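Local coordinates for putative hydantoin racemase (Klebsiella pneumoniae subsp. pneumoniae, PDB 3QVK), which probably catalyses the racemisation of 5-monosubstituted hydantoins, interconverting D and L forms such as those of 5-isobutylhydantoin and 5-benzylhydantoin, at residues I7-S12 with I75-D80; V42-G47 with P147-E152. All coordinates share one frame; numbering follows the deposited sequence.

Contact 1: I7-S12 with I75-D80; sequences INPNTS and IASFGD. Unlike the reference sequence in segment 75-80: Ser-77 (reference Cys). With 2AL (1-(2,5-dioxo-2,5-dihydro-1H-imidazol-4-yl)urea), chain C.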
ATOM      1  N   ILE A   7     -14.527 -28.250   9.922  1.00 28.37           N
ATOM      2  CA  ILE A   7     -14.820 -28.712   8.570  1.00 28.37           C
ATOM      3  C   ILE A   7     -13.551 -28.830   7.737  1.00 28.41           C
ATOM      4  O   ILE A   7     -12.886 -27.832   7.458  1.00 28.29           O
ATOM      5  CB  ILE A   7     -15.819 -27.773   7.840  1.00 28.39           C
ATOM      6  CG1 ILE A   7     -17.077 -27.551   8.684  1.00 28.29           C
ATOM      7  CG2 ILE A   7     -16.174 -28.330   6.453  1.00 28.29           C
ATOM      8  CD1 ILE A   7     -17.889 -26.344   8.272  1.00 27.87           C
ATOM      9  N   ASN A   8     -13.221 -30.059   7.353  1.00 28.42           N
ATOM     10  CA  ASN A   8     -12.231 -30.292   6.313  1.00 28.52           C
ATOM     11  C   ASN A   8     -12.925 -30.058   4.970  1.00 28.59           C
ATOM     12  O   ASN A   8     -13.853 -30.788   4.627  1.00 28.54           O
ATOM     13  CB  ASN A   8     -11.671 -31.718   6.406  1.00 28.50           C
ATOM     14  CG  ASN A   8     -10.647 -32.028   5.318  1.00 28.62           C
ATOM     15  OD1 ASN A   8     -10.090 -31.127   4.690  1.00 28.56           O
ATOM     16  ND2 ASN A   8     -10.394 -33.314   5.098  1.00 28.16           N
ATOM     17  N   PRO A   9     -12.498 -29.020   4.222  1.00 28.66           N
ATOM     18  CA  PRO A   9     -13.151 -28.645   2.965  1.00 28.83           C
ATOM     19  C   PRO A   9     -12.955 -29.658   1.837  1.00 29.01           C
ATOM     20  O   PRO A   9     -13.725 -29.653   0.874  1.00 28.95           O
ATOM     21  CB  PRO A   9     -12.481 -27.313   2.603  1.00 28.76           C
ATOM     22  CG  PRO A   9     -11.900 -26.821   3.885  1.00 28.63           C
ATOM     23  CD  PRO A   9     -11.440 -28.059   4.573  1.00 28.64           C
ATOM     24  N   ASN A  10     -11.931 -30.502   1.949  1.00 29.31           N
ATOM     25  CA  ASN A  10     -11.749 -31.604   1.005  1.00 29.65           C
ATOM     26  C   ASN A  10     -12.410 -32.896   1.504  1.00 29.88           C
ATOM     27  O   ASN A  10     -12.760 -33.000   2.682  1.00 29.87           O
ATOM     28  CB  ASN A  10     -10.265 -31.803   0.643  1.00 29.55           C
ATOM     29  CG  ASN A  10      -9.436 -32.369   1.787  1.00 29.74           C
ATOM     30  OD1 ASN A  10      -9.739 -33.433   2.329  1.00 29.91           O
ATOM     31  ND2 ASN A  10      -8.362 -31.672   2.135  1.00 29.52           N
ATOM     32  N   THR A  11     -12.575 -33.867   0.608  1.00 30.24           N
ATOM     33  CA  THR A  11     -13.314 -35.096   0.916  1.00 30.53           C
ATOM     34  C   THR A  11     -12.437 -36.244   1.429  1.00 30.83           C
ATOM     35  O   THR A  11     -12.911 -37.376   1.570  1.00 30.90           O
ATOM     36  CB  THR A  11     -14.128 -35.593  -0.303  1.00 30.47           C
ATOM     37  OG1 THR A  11     -13.239 -35.871  -1.391  1.00 30.44           O
ATOM     38  CG2 THR A  11     -15.156 -34.553  -0.737  1.00 30.42           C
ATOM     39  N   SER A  12     -11.168 -35.959   1.706  1.00 31.15           N
ATOM     40  CA  SER A  12     -10.255 -36.967   2.246  1.00 31.41           C
ATOM     41  C   SER A  12     -10.555 -37.243   3.715  1.00 31.75           C
ATOM     42  O   SER A  12     -10.354 -36.379   4.573  1.00 31.73           O
ATOM     43  CB  SER A  12      -8.798 -36.528   2.076  1.00 31.41           C
ATOM     44  OG  SER A  12      -7.918 -37.378   2.795  1.00 31.17           O
ATOM     45  N   ILE A  75     -12.841 -23.673   9.230  1.00 25.38           N
ATOM     46  CA  ILE A  75     -12.580 -24.096   7.853  1.00 25.26           C
ATOM     47  C   ILE A  75     -11.130 -24.573   7.752  1.00 25.31           C
ATOM     48  O   ILE A  75     -10.191 -23.770   7.789  1.00 25.10           O
ATOM     49  CB  ILE A  75     -12.901 -22.980   6.831  1.00 25.27           C
ATOM     50  CG1 ILE A  75     -14.381 -22.589   6.928  1.00 25.17           C
ATOM     51  CG2 ILE A  75     -12.557 -23.430   5.410  1.00 25.21           C
ATOM     52  CD1 ILE A  75     -14.774 -21.393   6.085  1.00 25.01           C
ATOM     53  N   ALA A  76     -10.963 -25.889   7.623  1.00 25.30           N
ATOM     54  CA  ALA A  76      -9.670 -26.537   7.841  1.00 25.38           C
ATOM     55  C   ALA A  76      -8.832 -26.846   6.596  1.00 25.47           C
ATOM     56  O   ALA A  76      -8.267 -27.936   6.472  1.00 25.44           O
ATOM     57  CB  ALA A  76      -9.846 -27.790   8.704  1.00 25.39           C
ATOM     58  N   SER A  77      -8.762 -25.888   5.675  1.00 25.55           N
ATOM     59  CA  SER A  77      -7.760 -25.919   4.605  1.00 25.72           C
ATOM     60  C   SER A  77      -7.159 -24.529   4.411  1.00 25.67           C
ATOM     61  O   SER A  77      -7.846 -23.519   4.579  1.00 25.53           O
ATOM     62  CB  SER A  77      -8.329 -26.476   3.297  1.00 25.71           C
ATOM     63  OG  SER A  77      -9.153 -25.534   2.639  1.00 26.28           O
ATOM     64  N   PHE A  78      -5.879 -24.492   4.050  1.00 25.81           N
ATOM     65  CA  PHE A  78      -5.076 -23.265   4.094  1.00 25.86           C
ATOM     66  C   PHE A  78      -5.500 -22.161   3.115  1.00 25.86           C
ATOM     67  O   PHE A  78      -4.962 -21.055   3.150  1.00 26.11           O
ATOM     68  CB  PHE A  78      -3.589 -23.600   3.929  1.00 25.88           C
ATOM     69  CG  PHE A  78      -2.662 -22.509   4.399  1.00 26.17           C
ATOM     70  CD1 PHE A  78      -2.521 -22.232   5.757  1.00 26.14           C
ATOM     71  CD2 PHE A  78      -1.925 -21.763   3.482  1.00 26.45           C
ATOM     72  CE1 PHE A  78      -1.662 -21.226   6.194  1.00 26.37           C
ATOM     73  CE2 PHE A  78      -1.066 -20.754   3.911  1.00 26.42           C
ATOM     74  CZ  PHE A  78      -0.934 -20.486   5.268  1.00 26.36           C
ATOM     75  N   GLY A  79      -6.466 -22.456   2.251  1.00 25.74           N
ATOM     76  CA  GLY A  79      -7.020 -21.440   1.363  1.00 25.46           C
ATOM     77  C   GLY A  79      -8.235 -20.740   1.943  1.00 25.28           C
ATOM     78  O   GLY A  79      -8.778 -19.820   1.324  1.00 25.25           O
ATOM     79  N   ASP A  80      -8.655 -21.177   3.133  1.00 25.07           N
ATOM     80  CA  ASP A  80      -9.880 -20.704   3.793  1.00 24.92           C
ATOM     81  C   ASP A  80     -11.077 -20.573   2.832  1.00 24.76           C
ATOM     82  O   ASP A  80     -11.741 -19.534   2.816  1.00 24.69           O
ATOM     83  CB  ASP A  80      -9.631 -19.370   4.521  1.00 24.84           C
ATOM     84  CG  ASP A  80      -8.597 -19.482   5.637  1.00 24.96           C
ATOM     85  OD1 ASP A  80      -8.179 -20.608   5.981  1.00 24.32           O
ATOM     86  OD2 ASP A  80      -8.205 -18.426   6.180  1.00 24.96           O
TER
HETATM   87  C4  2AL C 451      -4.786 -27.308   1.292  1.00 40.60           C
HETATM   88  C5  2AL C 451      -5.111 -27.737   2.567  1.00 40.34           C
HETATM   89  O5  2AL C 451      -4.773 -27.203   3.623  1.00 39.97           O
HETATM   90  N7  2AL C 451      -5.859 -28.832   2.458  1.00 40.16           N
HETATM   91  C8  2AL C 451      -5.984 -29.060   1.148  1.00 40.18           C
HETATM   92  O8  2AL C 451      -6.614 -29.999   0.666  1.00 39.82           O
HETATM   93  N9  2AL C 451      -5.339 -28.144   0.420  1.00 40.36           N
HETATM   94  N3  2AL C 451      -4.053 -26.239   0.970  1.00 40.93           N
HETATM   95  C2  2AL C 451      -2.721 -26.272   0.888  1.00 41.26           C
HETATM   96  N1  2AL C 451      -2.106 -27.419   1.165  1.00 41.29           N
HETATM   97  O2  2AL C 451      -2.080 -25.269   0.573  1.00 41.60           O
HETATM   98  O   HOH W   1      -7.784 -29.723   4.349  1.00 31.75           O
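In the parallel sheet of one half of this Asp/Glu/hydantoin racemase fold, neighbouring strands 2-7 and 72-75 end at the ligand pocket, and Ile-7 and Ile-75 form their last parallel bridge. The amide N of Ala-76 donates to the carbonyl O of Ile-7 across 2.7 Å. Beyond it the loops diverge, and Pro-9 packs between them: its CG rests on Ile-75 CG2 at 3.8 Å, while its CD lies over the backbone of Ala-76 and Ser-77. The compact proline ring brings no N-H into this buried place. Ser-77 stands where the reference sequence has cysteine; its OG is turned between its own backbone N and carbonyl carbon (chi1 76°), which sets it against Pro-9 CG, while its CB faces the ligand ring.

Two asparagines suit the wall of the pocket because each amide can donate and accept. Asn-10 OD1 takes the N-H of Ser-12, closing an Asx turn just before helix 13-26, and also receives Asn-8 ND2 from above its carbonyl plane. This double grip fixes the amide, leaving Asn-10 ND2 directed at O8 of the bound allantoin-like ligand, 2.8 Å away. On the other loop, Phe-78 N binds ligand O5 at 3.0 Å. A water joins both loops to the ligand, donating to Asn-8 OD1 and Ala-76 O and accepting from ligand N7 at 2.8 Å.

Contact 2: V42-G47 with P147-E152; sequences VPSIEG and PVLALE. With 2AL (1-(2,5-dioxo-2,5-dihydro-1H-imidazol-4-yl)urea), chain C.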
ATOM      1  N   VAL A  42     -13.956 -32.597  -3.669  1.00 28.83           N
ATOM      2  CA  VAL A  42     -12.616 -32.884  -4.167  1.00 28.69           C
ATOM      3  C   VAL A  42     -11.745 -33.476  -3.042  1.00 28.56           C
ATOM      4  O   VAL A  42     -11.824 -33.017  -1.903  1.00 28.57           O
ATOM      5  CB  VAL A  42     -11.996 -31.591  -4.798  1.00 28.75           C
ATOM      6  CG1 VAL A  42     -11.674 -30.531  -3.737  1.00 28.70           C
ATOM      7  CG2 VAL A  42     -10.789 -31.910  -5.645  1.00 28.87           C
ATOM      8  N   PRO A  43     -10.940 -34.518  -3.349  1.00 28.42           N
ATOM      9  CA  PRO A  43     -10.096 -35.172  -2.335  1.00 28.31           C
ATOM     10  C   PRO A  43      -8.987 -34.291  -1.753  1.00 28.22           C
ATOM     11  O   PRO A  43      -8.607 -34.472  -0.594  1.00 28.08           O
ATOM     12  CB  PRO A  43      -9.485 -36.355  -3.097  1.00 28.37           C
ATOM     13  CG  PRO A  43     -10.429 -36.612  -4.213  1.00 28.41           C
ATOM     14  CD  PRO A  43     -10.912 -35.257  -4.624  1.00 28.41           C
ATOM     15  N   SER A  44      -8.465 -33.367  -2.555  1.00 28.10           N
ATOM     16  CA  SER A  44      -7.466 -32.403  -2.091  1.00 28.00           C
ATOM     17  C   SER A  44      -7.611 -31.086  -2.842  1.00 27.86           C
ATOM     18  O   SER A  44      -8.085 -31.060  -3.980  1.00 27.87           O
ATOM     19  CB  SER A  44      -6.045 -32.958  -2.242  1.00 28.02           C
ATOM     20  OG  SER A  44      -5.690 -33.116  -3.603  1.00 28.38           O
ATOM     21  N   ILE A  45      -7.205 -29.997  -2.197  1.00 27.65           N
ATOM     22  CA  ILE A  45      -7.346 -28.663  -2.772  1.00 27.50           C
ATOM     23  C   ILE A  45      -5.987 -28.136  -3.229  1.00 27.47           C
ATOM     24  O   ILE A  45      -5.114 -27.836  -2.409  1.00 27.40           O
ATOM     25  CB  ILE A  45      -8.029 -27.687  -1.787  1.00 27.51           C
ATOM     26  CG1 ILE A  45      -9.375 -28.256  -1.323  1.00 27.49           C
ATOM     27  CG2 ILE A  45      -8.227 -26.325  -2.437  1.00 27.50           C
ATOM     28  CD1 ILE A  45      -9.817 -27.775   0.047  1.00 27.45           C
ATOM     29  N   GLU A  46      -5.822 -28.041  -4.548  1.00 27.32           N
ATOM     30  CA  GLU A  46      -4.543 -27.684  -5.161  1.00 27.29           C
ATOM     31  C   GLU A  46      -4.733 -26.678  -6.295  1.00 27.12           C
ATOM     32  O   GLU A  46      -4.263 -26.893  -7.416  1.00 27.26           O
ATOM     33  CB  GLU A  46      -3.838 -28.942  -5.687  1.00 27.31           C
ATOM     34  CG  GLU A  46      -3.537 -29.993  -4.625  1.00 27.83           C
ATOM     35  CD  GLU A  46      -3.000 -31.288  -5.202  1.00 28.19           C
ATOM     36  OE1 GLU A  46      -3.498 -31.737  -6.256  1.00 28.74           O
ATOM     37  OE2 GLU A  46      -2.079 -31.865  -4.589  1.00 28.64           O
ATOM     38  N   GLY A  47      -5.427 -25.583  -6.001  1.00 26.86           N
ATOM     39  CA  GLY A  47      -5.695 -24.552  -7.000  1.00 26.61           C
ATOM     40  C   GLY A  47      -7.061 -23.912  -6.857  1.00 26.44           C
ATOM     41  O   GLY A  47      -7.829 -24.257  -5.956  1.00 26.44           O
ATOM     42  N   PRO A 147       2.455 -33.032  -3.728  1.00 34.77           N
ATOM     43  CA  PRO A 147       0.997 -32.919  -3.624  1.00 34.78           C
ATOM     44  C   PRO A 147       0.526 -32.899  -2.169  1.00 34.82           C
ATOM     45  O   PRO A 147       1.212 -33.424  -1.290  1.00 34.77           O
ATOM     46  CB  PRO A 147       0.488 -34.179  -4.337  1.00 34.80           C
ATOM     47  CG  PRO A 147       1.657 -35.109  -4.379  1.00 34.88           C
ATOM     48  CD  PRO A 147       2.853 -34.225  -4.498  1.00 34.76           C
ATOM     49  N   VAL A 148      -0.634 -32.291  -1.930  1.00 34.88           N
ATOM     50  CA  VAL A 148      -1.189 -32.141  -0.580  1.00 35.01           C
ATOM     51  C   VAL A 148      -1.269 -33.471   0.181  1.00 35.04           C
ATOM     52  O   VAL A 148      -0.887 -33.548   1.352  1.00 34.95           O
ATOM     53  CB  VAL A 148      -2.579 -31.440  -0.619  1.00 34.96           C
ATOM     54  CG1 VAL A 148      -3.248 -31.458   0.752  1.00 35.15           C
ATOM     55  CG2 VAL A 148      -2.436 -30.006  -1.110  1.00 35.10           C
ATOM     56  N   LEU A 149      -1.737 -34.514  -0.501  1.00 35.15           N
ATOM     57  CA  LEU A 149      -1.967 -35.819   0.126  1.00 35.29           C
ATOM     58  C   LEU A 149      -0.693 -36.632   0.395  1.00 35.44           C
ATOM     59  O   LEU A 149      -0.762 -37.721   0.971  1.00 35.46           O
ATOM     60  CB  LEU A 149      -2.978 -36.639  -0.690  1.00 35.17           C
ATOM     61  CG  LEU A 149      -4.383 -36.042  -0.848  1.00 35.08           C
ATOM     62  CD1 LEU A 149      -5.212 -36.864  -1.822  1.00 35.01           C
ATOM     63  CD2 LEU A 149      -5.102 -35.906   0.493  1.00 34.91           C
ATOM     64  N   ALA A 150       0.460 -36.098  -0.007  1.00 35.69           N
ATOM     65  CA  ALA A 150       1.753 -36.719   0.297  1.00 35.98           C
ATOM     66  C   ALA A 150       2.008 -36.764   1.805  1.00 36.19           C
ATOM     67  O   ALA A 150       2.743 -37.623   2.294  1.00 36.21           O
ATOM     68  CB  ALA A 150       2.884 -35.988  -0.414  1.00 35.94           C
ATOM     69  N   LEU A 151       1.383 -35.839   2.531  1.00 36.47           N
ATOM     70  CA  LEU A 151       1.452 -35.794   3.992  1.00 36.83           C
ATOM     71  C   LEU A 151       0.731 -36.974   4.647  1.00 37.06           C
ATOM     72  O   LEU A 151       0.953 -37.269   5.824  1.00 37.02           O
ATOM     73  CB  LEU A 151       0.866 -34.476   4.508  1.00 36.82           C
ATOM     74  CG  LEU A 151       1.638 -33.188   4.207  1.00 36.96           C
ATOM     75  CD1 LEU A 151       0.695 -31.993   4.200  1.00 37.11           C
ATOM     76  CD2 LEU A 151       2.780 -32.979   5.199  1.00 36.84           C
ATOM     77  N   GLU A 152      -0.125 -37.643   3.877  1.00 37.41           N
ATOM     78  CA  GLU A 152      -0.912 -38.772   4.376  1.00 37.76           C
ATOM     79  C   GLU A 152      -0.482 -40.118   3.785  1.00 38.01           C
ATOM     80  O   GLU A 152      -1.084 -41.151   4.093  1.00 38.08           O
ATOM     81  CB  GLU A 152      -2.406 -38.544   4.103  1.00 37.74           C
ATOM     82  CG  GLU A 152      -2.997 -37.280   4.723  1.00 37.81           C
ATOM     83  CD  GLU A 152      -3.272 -37.399   6.217  1.00 37.96           C
ATOM     84  OE1 GLU A 152      -3.071 -38.488   6.798  1.00 38.01           O
ATOM     85  OE2 GLU A 152      -3.697 -36.389   6.813  1.00 37.99           O
TER
HETATM   86  C4  2AL C 451      -4.786 -27.308   1.292  1.00 40.60           C
HETATM   87  C5  2AL C 451      -5.111 -27.737   2.567  1.00 40.34           C
HETATM   88  O5  2AL C 451      -4.773 -27.203   3.623  1.00 39.97           O
HETATM   89  N7  2AL C 451      -5.859 -28.832   2.458  1.00 40.16           N
HETATM   90  C8  2AL C 451      -5.984 -29.060   1.148  1.00 40.18           C
HETATM   91  O8  2AL C 451      -6.614 -29.999   0.666  1.00 39.82           O
HETATM   92  N9  2AL C 451      -5.339 -28.144   0.420  1.00 40.36           N
HETATM   93  N3  2AL C 451      -4.053 -26.239   0.970  1.00 40.93           N
HETATM   94  C2  2AL C 451      -2.721 -26.272   0.888  1.00 41.26           C
HETATM   95  N1  2AL C 451      -2.106 -27.419   1.165  1.00 41.29           N
HETATM   96  O2  2AL C 451      -2.080 -25.269   0.573  1.00 41.60           O
HETATM   97  O   HOH W   2      -3.001 -34.034  -3.374  1.00 29.90           O
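The side chains of Glu-46 and Val-148 run antiparallel, each passing alongside the other, where two loops from the two halves of the racemase fold meet beside the ligand pocket. Here the packing is close: Glu-46 CG rests on Val-148 CG2 at 3.7 Å, and the same methyl lies 3.5 Å from ligand N1. With CG1 anti to its backbone N (chi1 172°), Val-148 presents its other methyl to the ligand's C8 and O8. From the other loop, Ile-45 N donates to O8 at 2.9 Å, so a backbone amide and branched apolar side chains together frame the ring.

Farther out, Leu-149 CG still touches Ser-44 CB at 3.8 Å, and a water bridges Ser-44 OG, Glu-46 OE2 and Leu-149 N, letting small, polar Ser-44 reach the other loop indirectly. The solvent side is looser: partly exposed Pro-43 and Leu-149 come no nearer than CB to CD1, 4.5 Å, between side chains, and Pro-147 is exposed.

Glu-46 OE2 receives Val-148 N at 3.1 Å through its anti lone pair. Its other oxygen, OE1, forms a salt bridge with Lys-233 of a second subunit, so one carboxylate ties both halves to the oligomer, and the lysine would be expected to stabilise its negative charge.

In the fold
Contact 1 lies deep in the chain, its centre about 6 Å from that of the chain, and all its touching residues are buried; contact 2, its centre about 14 Å from that of the chain, is only partly buried and reaches another subunit. The first joins adjacent strand ends within one sheet, whereas the second spans the two halves, each built on its own parallel sheet. One backbone bond, proline packing and neutral amides make up 7-12 with 75-80, while a carboxylate and apolar methyls serve 42-47 with 147-152. Both line the same ligand, each giving one donor to the same oxygen. The loops also meet directly, with Thr-11 N lying 2.8 Å from Val-42 O, a probable hydrogen bond.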